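Local coordinates for protein branched-chain amino acid aminotransferase (Thermoproteus uzoniensis 768-20, PDB 6THQ) that probably catalyses the pyridoxal-phosphate-dependent transfer of the amino group of leucine, isoleucine or valine to 2-oxoglutarate, forming L-glutamate, at residues D62-L67 / E84-V89; L68-I73 / V159-T164. All blocks are in the same frame, centred on the assembly; numbering follows the deposited sequence.

Interaction 1: D62-L67 / E84-V89; sequences DHMERL and ELSKAV. With PLP (pyridoxal-5'-phosphate), chain D; PY5 (2-[O-phosphonopyridoxyl]-amino-pentanoic acid), chain E.
Met64 of helix 60-74 reaches over to Leu85 and Val89 of helix 82-96 and carries most of the contact. The two helix segments pass at 127° between their chain directions, their axes 9.4 Å apart at the nearest. With CG beside its backbone N (chi1 -63°) and the chain bent again at chi2 (-60°), Met64 lays its thioether across Leu85 at about a right angle, SD 3.6 Å from Leu85 CB. Its methyl carbon then goes on to Val89, where Met64 CE and Val89 CG2 are only 3.3 Å apart, tighter than a usual van der Waals contact. Leu85 divides its side chain: CB serves Met64, while Leu85 CD1 meets Leu67 CD2, one turn after Met64 in helix 60-74, at 3.7 Å. Ser86 OG lies beside Met64 CG, but its hydrogen bond goes to Ala82 O of its own helix. Strand 42-50 meets Met64 and Leu67 through Ile46 and Val42. From the same helix segment Arg66 extends to the cofactor phosphate, which is modelled in both PLP and its pentanoic acid adduct. The guanidinium meets this phosphate at its edge, NH1 giving a bond of 2.6 Å to PLP O3P and NH2 a weak one of 2.8 Å to the same PLP O3P. Glu44 takes Arg66 NE in a salt bridge and His63 ND1 in a hydrogen bond, so a second-shell carboxylate holds both phosphate-side residues. An apolar helix-helix interface thus backs the phosphate-binding side of the pyridoxal 5'-phosphate site in this class-IV aminotransferase.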
ATOM      1  N   ASP A  62       0.063  -4.163 -24.388  1.00 34.32           N
ATOM      2  CA  ASP A  62       0.468  -5.099 -23.398  1.00 38.14           C
ATOM      3  C   ASP A  62       0.386  -4.418 -21.999  1.00 39.27           C
ATOM      4  O   ASP A  62      -0.214  -4.983 -21.098  1.00 45.74           O
ATOM      5  CB  ASP A  62       1.911  -5.615 -23.650  1.00 36.06           C
ATOM      6  CG  ASP A  62       2.027  -6.549 -24.883  1.00 40.57           C
ATOM      7  OD1 ASP A  62       1.062  -7.238 -25.236  1.00 44.29           O
ATOM      8  OD2 ASP A  62       3.121  -6.641 -25.498  1.00 47.86           O
ATOM      9  N   HIS A  63       0.951  -3.218 -21.840  1.00 37.04           N
ATOM     10  CA  HIS A  63       0.869  -2.516 -20.570  1.00 34.23           C
ATOM     11  C   HIS A  63      -0.557  -2.250 -20.172  1.00 41.74           C
ATOM     12  O   HIS A  63      -0.892  -2.425 -18.992  1.00 38.72           O
ATOM     13  CB  HIS A  63       1.677  -1.257 -20.588  1.00 32.33           C
ATOM     14  CG  HIS A  63       3.143  -1.503 -20.451  1.00 34.82           C
ATOM     15  ND1 HIS A  63       3.765  -1.686 -19.231  1.00 32.70           N
ATOM     16  CD2 HIS A  63       4.118  -1.612 -21.386  1.00 35.76           C
ATOM     17  CE1 HIS A  63       5.060  -1.870 -19.418  1.00 34.43           C
ATOM     18  NE2 HIS A  63       5.308  -1.805 -20.717  1.00 35.22           N
ATOM     19  N   MET A  64      -1.416  -1.870 -21.112  1.00 32.50           N
ATOM     20  CA  MET A  64      -2.812  -1.560 -20.742  1.00 39.07           C
ATOM     21  C   MET A  64      -3.634  -2.820 -20.414  1.00 37.94           C
ATOM     22  O   MET A  64      -4.496  -2.805 -19.537  1.00 44.35           O
ATOM     23  CB  MET A  64      -3.511  -0.663 -21.785  1.00 38.56           C
ATOM     24  CG  MET A  64      -2.860   0.711 -21.934  1.00 35.24           C
ATOM     25  SD  MET A  64      -2.928   1.530 -20.315  1.00 50.10           S
ATOM     26  CE  MET A  64      -2.120   3.076 -20.582  1.00 47.45           C
ATOM     27  N   GLU A  65      -3.365  -3.922 -21.085  1.00 36.29           N
ATOM     28  CA  GLU A  65      -3.997  -5.150 -20.688  1.00 38.51           C
ATOM     29  C   GLU A  65      -3.530  -5.609 -19.290  1.00 38.32           C
ATOM     30  O   GLU A  65      -4.324  -6.207 -18.573  1.00 35.71           O
ATOM     31  CB  GLU A  65      -3.730  -6.250 -21.682  1.00 44.45           C
ATOM     32  CG  GLU A  65      -4.482  -6.070 -22.960  1.00 47.12           C
ATOM     33  CD  GLU A  65      -4.087  -7.118 -23.997  1.00 65.30           C
ATOM     34  OE1 GLU A  65      -3.153  -7.963 -23.755  1.00 63.65           O
ATOM     35  OE2 GLU A  65      -4.713  -7.094 -25.082  1.00 59.44           O
ATOM     36  N   ARG A  66      -2.265  -5.357 -18.928  1.00 32.52           N
ATOM     37  CA  ARG A  66      -1.730  -5.713 -17.629  1.00 34.59           C
ATOM     38  C   ARG A  66      -2.409  -4.831 -16.564  1.00 40.15           C
ATOM     39  O   ARG A  66      -2.731  -5.322 -15.466  1.00 38.00           O
ATOM     40  CB  ARG A  66      -0.201  -5.591 -17.529  1.00 30.65           C
ATOM     41  CG  ARG A  66       0.317  -6.136 -16.172  1.00 31.09           C
ATOM     42  CD  ARG A  66       1.809  -6.232 -16.153  1.00 28.50           C
ATOM     43  NE  ARG A  66       2.436  -4.892 -16.095  1.00 31.16           N
ATOM     44  CZ  ARG A  66       3.750  -4.641 -16.142  1.00 35.65           C
ATOM     45  NH1 ARG A  66       4.623  -5.622 -16.268  1.00 37.51           N
ATOM     46  NH2 ARG A  66       4.216  -3.396 -16.114  1.00 36.25           N
ATOM     47  N   LEU A  67      -2.641  -3.562 -16.893  1.00 41.09           N
ATOM     48  CA  LEU A  67      -3.295  -2.608 -15.980  1.00 39.66           C
ATOM     49  C   LEU A  67      -4.606  -3.208 -15.599  1.00 38.15           C
ATOM     50  O   LEU A  67      -4.947  -3.263 -14.399  1.00 43.65           O
ATOM     51  CB  LEU A  67      -3.493  -1.206 -16.612  1.00 39.94           C
ATOM     52  CG  LEU A  67      -4.051  -0.186 -15.608  1.00 46.06           C
ATOM     53  CD1 LEU A  67      -2.982   0.472 -14.787  1.00 41.51           C
ATOM     54  CD2 LEU A  67      -4.814   0.901 -16.278  1.00 41.78           C
ATOM     55  N   GLU A  84      -9.283   1.792 -25.365  1.00 46.03           N
ATOM     56  CA  GLU A  84      -9.484   3.164 -24.884  1.00 45.44           C
ATOM     57  C   GLU A  84      -8.253   3.739 -24.188  1.00 44.85           C
ATOM     58  O   GLU A  84      -7.818   4.896 -24.465  1.00 45.30           O
ATOM     59  CB  GLU A  84     -10.718   3.256 -23.979  1.00 48.65           C
ATOM     60  CG  GLU A  84     -11.999   2.959 -24.721  1.00 51.92           C
ATOM     61  CD  GLU A  84     -13.197   2.537 -23.876  1.00 64.05           C
ATOM     62  OE1 GLU A  84     -13.089   2.297 -22.666  1.00 69.87           O
ATOM     63  OE2 GLU A  84     -14.287   2.354 -24.458  1.00 82.00           O
ATOM     64  N   LEU A  85      -7.677   2.929 -23.292  1.00 45.91           N
ATOM     65  CA  LEU A  85      -6.528   3.375 -22.517  1.00 43.64           C
ATOM     66  C   LEU A  85      -5.315   3.651 -23.383  1.00 39.75           C
ATOM     67  O   LEU A  85      -4.542   4.649 -23.171  1.00 43.42           O
ATOM     68  CB  LEU A  85      -6.238   2.442 -21.333  1.00 44.00           C
ATOM     69  CG  LEU A  85      -7.301   2.500 -20.198  1.00 50.93           C
ATOM     70  CD1 LEU A  85      -7.143   1.441 -19.140  1.00 43.46           C
ATOM     71  CD2 LEU A  85      -7.369   3.872 -19.512  1.00 51.32           C
ATOM     72  N   SER A  86      -5.133   2.777 -24.378  1.00 40.99           N
ATOM     73  CA  SER A  86      -4.077   2.988 -25.355  1.00 41.19           C
ATOM     74  C   SER A  86      -4.250   4.308 -26.138  1.00 46.90           C
ATOM     75  O   SER A  86      -3.293   5.115 -26.247  1.00 48.13           O
ATOM     76  CB  SER A  86      -4.026   1.800 -26.315  1.00 51.04           C
ATOM     77  OG  SER A  86      -3.578   0.646 -25.637  1.00 46.15           O
ATOM     78  N   LYS A  87      -5.470   4.533 -26.671  1.00 45.62           N
ATOM     79  CA  LYS A  87      -5.793   5.782 -27.405  1.00 43.36           C
ATOM     80  C   LYS A  87      -5.511   6.953 -26.474  1.00 47.86           C
ATOM     81  O   LYS A  87      -4.801   7.942 -26.881  1.00 46.32           O
ATOM     82  CB  LYS A  87      -7.241   5.774 -27.978  1.00 45.45           C
ATOM     83  N   ALA A  88      -5.973   6.820 -25.207  1.00 45.77           N
ATOM     84  CA  ALA A  88      -5.770   7.920 -24.253  1.00 42.38           C
ATOM     85  C   ALA A  88      -4.290   8.303 -24.161  1.00 45.40           C
ATOM     86  O   ALA A  88      -3.940   9.520 -24.117  1.00 45.29           O
ATOM     87  CB  ALA A  88      -6.388   7.628 -22.903  1.00 42.05           C
ATOM     88  N   VAL A  89      -3.406   7.283 -24.194  1.00 39.66           N
ATOM     89  CA  VAL A  89      -1.972   7.591 -24.006  1.00 40.51           C
ATOM     90  C   VAL A  89      -1.517   8.422 -25.187  1.00 43.18           C
ATOM     91  O   VAL A  89      -0.848   9.474 -25.017  1.00 46.69           O
ATOM     92  CB  VAL A  89      -1.082   6.314 -23.822  1.00 39.40           C
ATOM     93  CG1 VAL A  89       0.421   6.604 -24.003  1.00 38.13           C
ATOM     94  CG2 VAL A  89      -1.349   5.648 -22.481  1.00 40.00           C
TER
HETATM   95  N1  PLP D 301       9.107  -5.073 -10.845  0.50 36.74           N
HETATM   96  C2  PLP D 301       8.390  -4.100 -10.243  0.50 34.88           C
HETATM   97  C2A PLP D 301       8.255  -4.212  -8.762  0.50 37.05           C
HETATM   98  C3  PLP D 301       7.854  -2.951 -11.040  0.50 39.34           C
HETATM   99  O3  PLP D 301       7.142  -1.909 -10.507  0.50 39.87           O
HETATM  100  C4  PLP D 301       8.103  -2.964 -12.513  0.50 38.62           C
HETATM  101  C4A PLP D 301       7.557  -1.841 -13.385  0.50 41.33           C
HETATM  102  C5  PLP D 301       8.894  -4.122 -13.027  0.50 38.14           C
HETATM  103  C6  PLP D 301       9.353  -5.107 -12.155  0.50 34.56           C
HETATM  104  C5A PLP D 301       9.247  -4.265 -14.491  0.50 38.04           C
HETATM  105  O4P PLP D 301       8.080  -4.504 -15.243  0.50 37.42           O
HETATM  106  P   PLP D 301       8.046  -3.901 -16.721  0.50 40.21           P
HETATM  107  O1P PLP D 301       8.333  -2.443 -16.453  0.50 41.37           O
HETATM  108  O2P PLP D 301       9.164  -4.584 -17.452  0.50 37.25           O
HETATM  109  O3P PLP D 301       6.654  -4.267 -17.172  0.50 38.65           O
HETATM  110  N1  PY5 E 302       9.628  -5.448 -10.610  0.50 31.76           N
HETATM  111  C2  PY5 E 302       9.214  -4.319  -9.974  0.50 34.14           C
HETATM  112  C2A PY5 E 302       9.112  -4.321  -8.472  0.50 28.74           C
HETATM  113  C3  PY5 E 302       8.968  -3.074 -10.781  0.50 34.76           C
HETATM  114  O3  PY5 E 302       8.600  -1.884 -10.201  0.50 33.53           O
HETATM  115  C4  PY5 E 302       9.145  -3.167 -12.273  0.50 35.57           C
HETATM  116  C4A PY5 E 302       8.925  -1.965 -13.188  0.50 34.35           C
HETATM  117  C5  PY5 E 302       9.563  -4.483 -12.820  0.50 33.38           C
HETATM  118  C6  PY5 E 302       9.766  -5.545 -11.944  0.50 31.20           C
HETATM  119  C5A PY5 E 302       9.747  -4.637 -14.327  0.50 33.03           C
HETATM  120  O4P PY5 E 302       8.498  -4.347 -14.974  0.50 30.77           O
HETATM  121  P   PY5 E 302       8.357  -3.902 -16.516  0.50 33.34           P
HETATM  122  O1P PY5 E 302       8.581  -2.413 -16.492  0.50 33.94           O
HETATM  123  O2P PY5 E 302       9.509  -4.568 -17.210  0.50 30.49           O
HETATM  124  O3P PY5 E 302       6.960  -4.379 -16.887  0.50 32.35           O
HETATM  125  N   PY5 E 302       7.991  -1.135 -12.471  0.50 44.61           N
HETATM  126  CA  PY5 E 302       8.310   0.264 -12.332  0.50 43.48           C
HETATM  127  C   PY5 E 302       8.601   0.670 -13.767  0.50 35.36           C
HETATM  128  O   PY5 E 302       7.552   1.149 -14.188  0.50 32.41           O
HETATM  129  CB  PY5 E 302       9.261   0.598 -11.146  0.50 43.08           C
HETATM  130  CG  PY5 E 302       8.617   1.614 -10.193  0.50 42.03           C
HETATM  131  CD  PY5 E 302       9.033   3.009 -10.666  0.50 42.89           C
HETATM  132  OXT PY5 E 302       9.651   0.506 -14.474  0.50 28.27           O

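Interaction 2: L68-I73 / V159-T164; sequences LRSAKI and VMAKAT. With PY5 (2-[O-phosphonopyridoxyl]-amino-pentanoic acid), chain E; PLP (pyridoxal-5'-phosphate), chain D.
Ser70 OG of helix 60-74 accepts a hydrogen bond from Lys162 N, 3.1 Å long and nearly straight at 161°. The loop, which leads to helix 167-179 and lines the cofactor site of this class-IV aminotransferase fold, makes an inverse gamma turn at Lys162, closed by a weak bond from Ala163 N to Ala161 O. Ser70 OG also takes part in a hydrogen bond with Arg66 O, one turn back in its own helix, which helps fix its rotation. The Lys162 side chain leaves next to the Ser70 bond, CB 4.2 Å from Ser70 OG, and leads away from the helix. CG comes within 4.2 Å of PLP O3, and CD passes PLP C4A at 4.0 Å. Beyond CD the chain bends at chi4 (-102°). Two conformers of Lys162 and two overlapping ligands are modelled, and the very short approaches of CE and NZ to them are therefore doubtful guides to any single state. In the conformer given, NZ is placed to hydrogen-bond PY5 O at 2.9 Å and, weakly, PLP O3, bonds that share this doubt. Its place beside C4A is consistent with the Schiff-base lysine of this enzyme family. Leu168 of the second subunit packs on Ala163. On the helix side, Ala161 CB fits against Ser70 and Ile73, with Ile73 CG2 at 4.0 Å from Ala161 CB.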
ATOM      1  N   LEU A  68      -5.322  -3.722 -16.582  1.00 35.34           N
ATOM      2  CA  LEU A  68      -6.645  -4.290 -16.306  1.00 38.65           C
ATOM      3  C   LEU A  68      -6.534  -5.636 -15.608  1.00 37.71           C
ATOM      4  O   LEU A  68      -7.413  -5.953 -14.838  1.00 41.05           O
ATOM      5  CB  LEU A  68      -7.513  -4.459 -17.583  1.00 35.45           C
ATOM      6  CG  LEU A  68      -7.830  -3.125 -18.270  1.00 41.61           C
ATOM      7  CD1 LEU A  68      -8.515  -3.413 -19.599  1.00 43.45           C
ATOM      8  CD2 LEU A  68      -8.658  -2.156 -17.474  1.00 39.01           C
ATOM      9  N   ARG A  69      -5.493  -6.450 -15.893  1.00 36.34           N
ATOM     10  CA  ARG A  69      -5.288  -7.714 -15.141  1.00 36.58           C
ATOM     11  C   ARG A  69      -5.016  -7.397 -13.646  1.00 37.90           C
ATOM     12  O   ARG A  69      -5.601  -8.043 -12.741  1.00 42.49           O
ATOM     13  CB  ARG A  69      -4.182  -8.593 -15.740  1.00 36.58           C
ATOM     14  CG  ARG A  69      -4.686  -9.562 -16.820  1.00 60.53           C
ATOM     15  CD  ARG A  69      -3.665 -10.631 -17.280  1.00 56.18           C
ATOM     16  NE  ARG A  69      -2.271 -10.148 -17.222  1.00 54.70           N
ATOM     17  CZ  ARG A  69      -1.608  -9.577 -18.241  1.00 52.27           C
ATOM     18  NH1 ARG A  69      -2.217  -9.406 -19.415  1.00 45.87           N
ATOM     19  NH2 ARG A  69      -0.340  -9.185 -18.074  1.00 53.55           N
ATOM     20  N   SER A  70      -4.148  -6.399 -13.397  1.00 32.31           N
ATOM     21  CA  SER A  70      -3.882  -5.941 -12.074  1.00 35.39           C
ATOM     22  C   SER A  70      -5.198  -5.562 -11.401  1.00 38.01           C
ATOM     23  O   SER A  70      -5.439  -5.942 -10.249  1.00 37.91           O
ATOM     24  CB  SER A  70      -2.964  -4.745 -12.127  1.00 31.47           C
ATOM     25  OG  SER A  70      -1.686  -5.197 -12.488  1.00 32.51           O
ATOM     26  N   ALA A  71      -6.061  -4.843 -12.126  1.00 41.43           N
ATOM     27  CA  ALA A  71      -7.270  -4.347 -11.467  1.00 41.61           C
ATOM     28  C   ALA A  71      -8.194  -5.515 -11.170  1.00 38.47           C
ATOM     29  O   ALA A  71      -8.816  -5.564 -10.132  1.00 37.94           O
ATOM     30  CB  ALA A  71      -7.944  -3.233 -12.266  1.00 41.23           C
ATOM     31  N   LYS A  72      -8.264  -6.483 -12.062  1.00 35.98           N
ATOM     32  CA  LYS A  72      -9.082  -7.644 -11.824  1.00 36.07           C
ATOM     33  C   LYS A  72      -8.507  -8.441 -10.611  1.00 39.04           C
ATOM     34  O   LYS A  72      -9.247  -8.985  -9.803  1.00 35.17           O
ATOM     35  CB  LYS A  72      -9.117  -8.499 -13.082  1.00 35.01           C
ATOM     36  CG  LYS A  72     -10.052  -9.704 -12.961  1.00 41.67           C
ATOM     37  CD  LYS A  72     -10.086 -10.600 -14.198  1.00 42.53           C
ATOM     38  CE  LYS A  72     -11.048 -11.759 -13.876  1.00 46.73           C
ATOM     39  NZ  LYS A  72     -11.470 -12.540 -15.054  1.00 45.94           N
ATOM     40  N   ILE A  73      -7.187  -8.564 -10.532  1.00 36.49           N
ATOM     41  CA  ILE A  73      -6.560  -9.274  -9.433  1.00 37.18           C
ATOM     42  C   ILE A  73      -6.948  -8.687  -8.059  1.00 36.05           C
ATOM     43  O   ILE A  73      -7.355  -9.441  -7.199  1.00 39.04           O
ATOM     44  CB  ILE A  73      -5.026  -9.389  -9.648  1.00 33.74           C
ATOM     45  CG1 ILE A  73      -4.750 -10.332 -10.815  1.00 32.80           C
ATOM     46  CG2 ILE A  73      -4.339  -9.876  -8.392  1.00 31.02           C
ATOM     47  CD1 ILE A  73      -3.345 -10.210 -11.339  1.00 34.57           C
ATOM     48  N   VAL A 159       1.317  -9.939  -5.250  1.00 37.39           N
ATOM     49  CA  VAL A 159       2.499  -9.255  -5.719  1.00 34.44           C
ATOM     50  C   VAL A 159       2.613  -9.311  -7.231  1.00 35.50           C
ATOM     51  O   VAL A 159       3.372  -8.534  -7.797  1.00 35.01           O
ATOM     52  CB  VAL A 159       3.808 -10.000  -5.439  1.00 35.43           C
ATOM     53  CG1 VAL A 159       4.919  -9.119  -4.894  1.00 34.45           C
ATOM     54  CG2 VAL A 159       3.633 -11.412  -4.980  1.00 30.84           C
ATOM     55  N   MET A 160       1.961 -10.271  -7.879  1.00 38.36           N
ATOM     56  CA  MET A 160       2.031 -10.308  -9.353  1.00 45.26           C
ATOM     57  C   MET A 160       1.337  -9.014  -9.967  1.00 48.26           C
ATOM     58  O   MET A 160       1.710  -8.596 -11.051  1.00 41.67           O
ATOM     59  CB  MET A 160       1.424 -11.586  -9.948  1.00 37.18           C
ATOM     60  CG  MET A 160       2.065 -11.981 -11.301  0.50 39.91           C
ATOM     61  SD  MET A 160       1.332 -13.412 -12.172  0.50 31.46           S
ATOM     62  CE  MET A 160      -0.197 -12.667 -12.753  0.50 30.64           C
ATOM     63  N   ALA A 161       0.367  -8.411  -9.263  1.00 39.08           N
ATOM     64  CA  ALA A 161      -0.241  -7.191  -9.740  1.00 40.61           C
ATOM     65  C   ALA A 161       0.626  -5.939  -9.487  1.00 44.37           C
ATOM     66  O   ALA A 161       1.396  -5.886  -8.521  1.00 39.38           O
ATOM     67  CB  ALA A 161      -1.597  -7.026  -9.114  1.00 40.03           C
ATOM     68  N   LYS A 162       0.536  -4.947 -10.366  1.00 38.56           N
ATOM     69  CA  LYS A 162       1.252  -3.681 -10.125  1.00 39.39           C
ATOM     70  C   LYS A 162       0.294  -2.840  -9.330  1.00 41.86           C
ATOM     71  O   LYS A 162      -0.358  -1.923  -9.872  1.00 40.07           O
ATOM     72  CB  LYS A 162       1.740  -3.019 -11.439  1.00 42.12           C
ATOM     73  CG  LYS A 162       3.056  -2.270 -11.304  1.00 43.44           C
ATOM     74  CD  LYS A 162       3.615  -1.793 -12.640  0.50 41.43           C
ATOM     75  CE  LYS A 162       5.137  -1.687 -12.683  0.50 42.93           C
ATOM     76  NZ  LYS A 162       5.680  -0.307 -12.551  0.50 40.06           N
ATOM     77  N   ALA A 163       0.161  -3.198  -8.053  1.00 34.22           N
ATOM     78  CA  ALA A 163      -0.862  -2.602  -7.163  1.00 33.43           C
ATOM     79  C   ALA A 163      -0.152  -1.611  -6.261  1.00 32.96           C
ATOM     80  O   ALA A 163       0.928  -1.875  -5.740  1.00 36.41           O
ATOM     81  CB  ALA A 163      -1.544  -3.671  -6.287  1.00 31.18           C
ATOM     82  N   THR A 164      -0.762  -0.456  -6.045  1.00 31.22           N
ATOM     83  CA  THR A 164      -0.064   0.625  -5.368  1.00 32.57           C
ATOM     84  C   THR A 164       0.398   0.292  -3.956  1.00 32.61           C
ATOM     85  O   THR A 164       1.530   0.561  -3.608  1.00 33.99           O
ATOM     86  CB  THR A 164      -1.009   1.835  -5.295  1.00 36.58           C
ATOM     87  OG1 THR A 164      -2.208   1.405  -4.662  1.00 35.75           O
ATOM     88  CG2 THR A 164      -1.341   2.397  -6.731  1.00 30.29           C
TER
HETATM   89  N1  PY5 E 302       9.628  -5.448 -10.610  0.50 31.76           N
HETATM   90  C2  PY5 E 302       9.214  -4.319  -9.974  0.50 34.14           C
HETATM   91  C2A PY5 E 302       9.112  -4.321  -8.472  0.50 28.74           C
HETATM   92  C3  PY5 E 302       8.968  -3.074 -10.781  0.50 34.76           C
HETATM   93  O3  PY5 E 302       8.600  -1.884 -10.201  0.50 33.53           O
HETATM   94  C4  PY5 E 302       9.145  -3.167 -12.273  0.50 35.57           C
HETATM   95  C4A PY5 E 302       8.925  -1.965 -13.188  0.50 34.35           C
HETATM   96  C5  PY5 E 302       9.563  -4.483 -12.820  0.50 33.38           C
HETATM   97  C6  PY5 E 302       9.766  -5.545 -11.944  0.50 31.20           C
HETATM   98  C5A PY5 E 302       9.747  -4.637 -14.327  0.50 33.03           C
HETATM   99  O4P PY5 E 302       8.498  -4.347 -14.974  0.50 30.77           O
HETATM  100  P   PY5 E 302       8.357  -3.902 -16.516  0.50 33.34           P
HETATM  101  O1P PY5 E 302       8.581  -2.413 -16.492  0.50 33.94           O
HETATM  102  O2P PY5 E 302       9.509  -4.568 -17.210  0.50 30.49           O
HETATM  103  O3P PY5 E 302       6.960  -4.379 -16.887  0.50 32.35           O
HETATM  104  N   PY5 E 302       7.991  -1.135 -12.471  0.50 44.61           N
HETATM  105  CA  PY5 E 302       8.310   0.264 -12.332  0.50 43.48           C
HETATM  106  C   PY5 E 302       8.601   0.670 -13.767  0.50 35.36           C
HETATM  107  O   PY5 E 302       7.552   1.149 -14.188  0.50 32.41           O
HETATM  108  CB  PY5 E 302       9.261   0.598 -11.146  0.50 43.08           C
HETATM  109  CG  PY5 E 302       8.617   1.614 -10.193  0.50 42.03           C
HETATM  110  CD  PY5 E 302       9.033   3.009 -10.666  0.50 42.89           C
HETATM  111  OXT PY5 E 302       9.651   0.506 -14.474  0.50 28.27           O
HETATM  112  N1  PLP D 301       9.107  -5.073 -10.845  0.50 36.74           N
HETATM  113  C2  PLP D 301       8.390  -4.100 -10.243  0.50 34.88           C
HETATM  114  C2A PLP D 301       8.255  -4.212  -8.762  0.50 37.05           C
HETATM  115  C3  PLP D 301       7.854  -2.951 -11.040  0.50 39.34           C
HETATM  116  O3  PLP D 301       7.142  -1.909 -10.507  0.50 39.87           O
HETATM  117  C4  PLP D 301       8.103  -2.964 -12.513  0.50 38.62           C
HETATM  118  C4A PLP D 301       7.557  -1.841 -13.385  0.50 41.33           C
HETATM  119  C5  PLP D 301       8.894  -4.122 -13.027  0.50 38.14           C
HETATM  120  C6  PLP D 301       9.353  -5.107 -12.155  0.50 34.56           C
HETATM  121  C5A PLP D 301       9.247  -4.265 -14.491  0.50 38.04           C
HETATM  122  O4P PLP D 301       8.080  -4.504 -15.243  0.50 37.42           O
HETATM  123  P   PLP D 301       8.046  -3.901 -16.721  0.50 40.21           P
HETATM  124  O1P PLP D 301       8.333  -2.443 -16.453  0.50 41.37           O
HETATM  125  O2P PLP D 301       9.164  -4.584 -17.452  0.50 37.25           O
HETATM  126  O3P PLP D 301       6.654  -4.267 -17.172  0.50 38.65           O

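Helix 60-74 serves both contacts, its segment 62-67 in interaction 1 running directly into 68-73 in interaction 2; their centres are 14 Å apart. Along the chain the segments alternate: 62-67, 68-73, then 84-89, and far later 159-164. The helix therefore ties the neighbouring helix 82-96 to a distant loop at the cofactor. The contacts also touch directly, with Leu85 CD1 4.2 Å from Leu68 CD2, and Arg66 NH2 3.9 Å from Lys162 CD. Both reach the same cofactor, interaction 1 at its phosphate and interaction 2 near C4A, the carbon carried by C4 of the pyridine ring, so helix 60-74 carries the phosphate-binding Arg66 and, through Ser70, holds the backbone of the loop whose Lys162 reaches C4A.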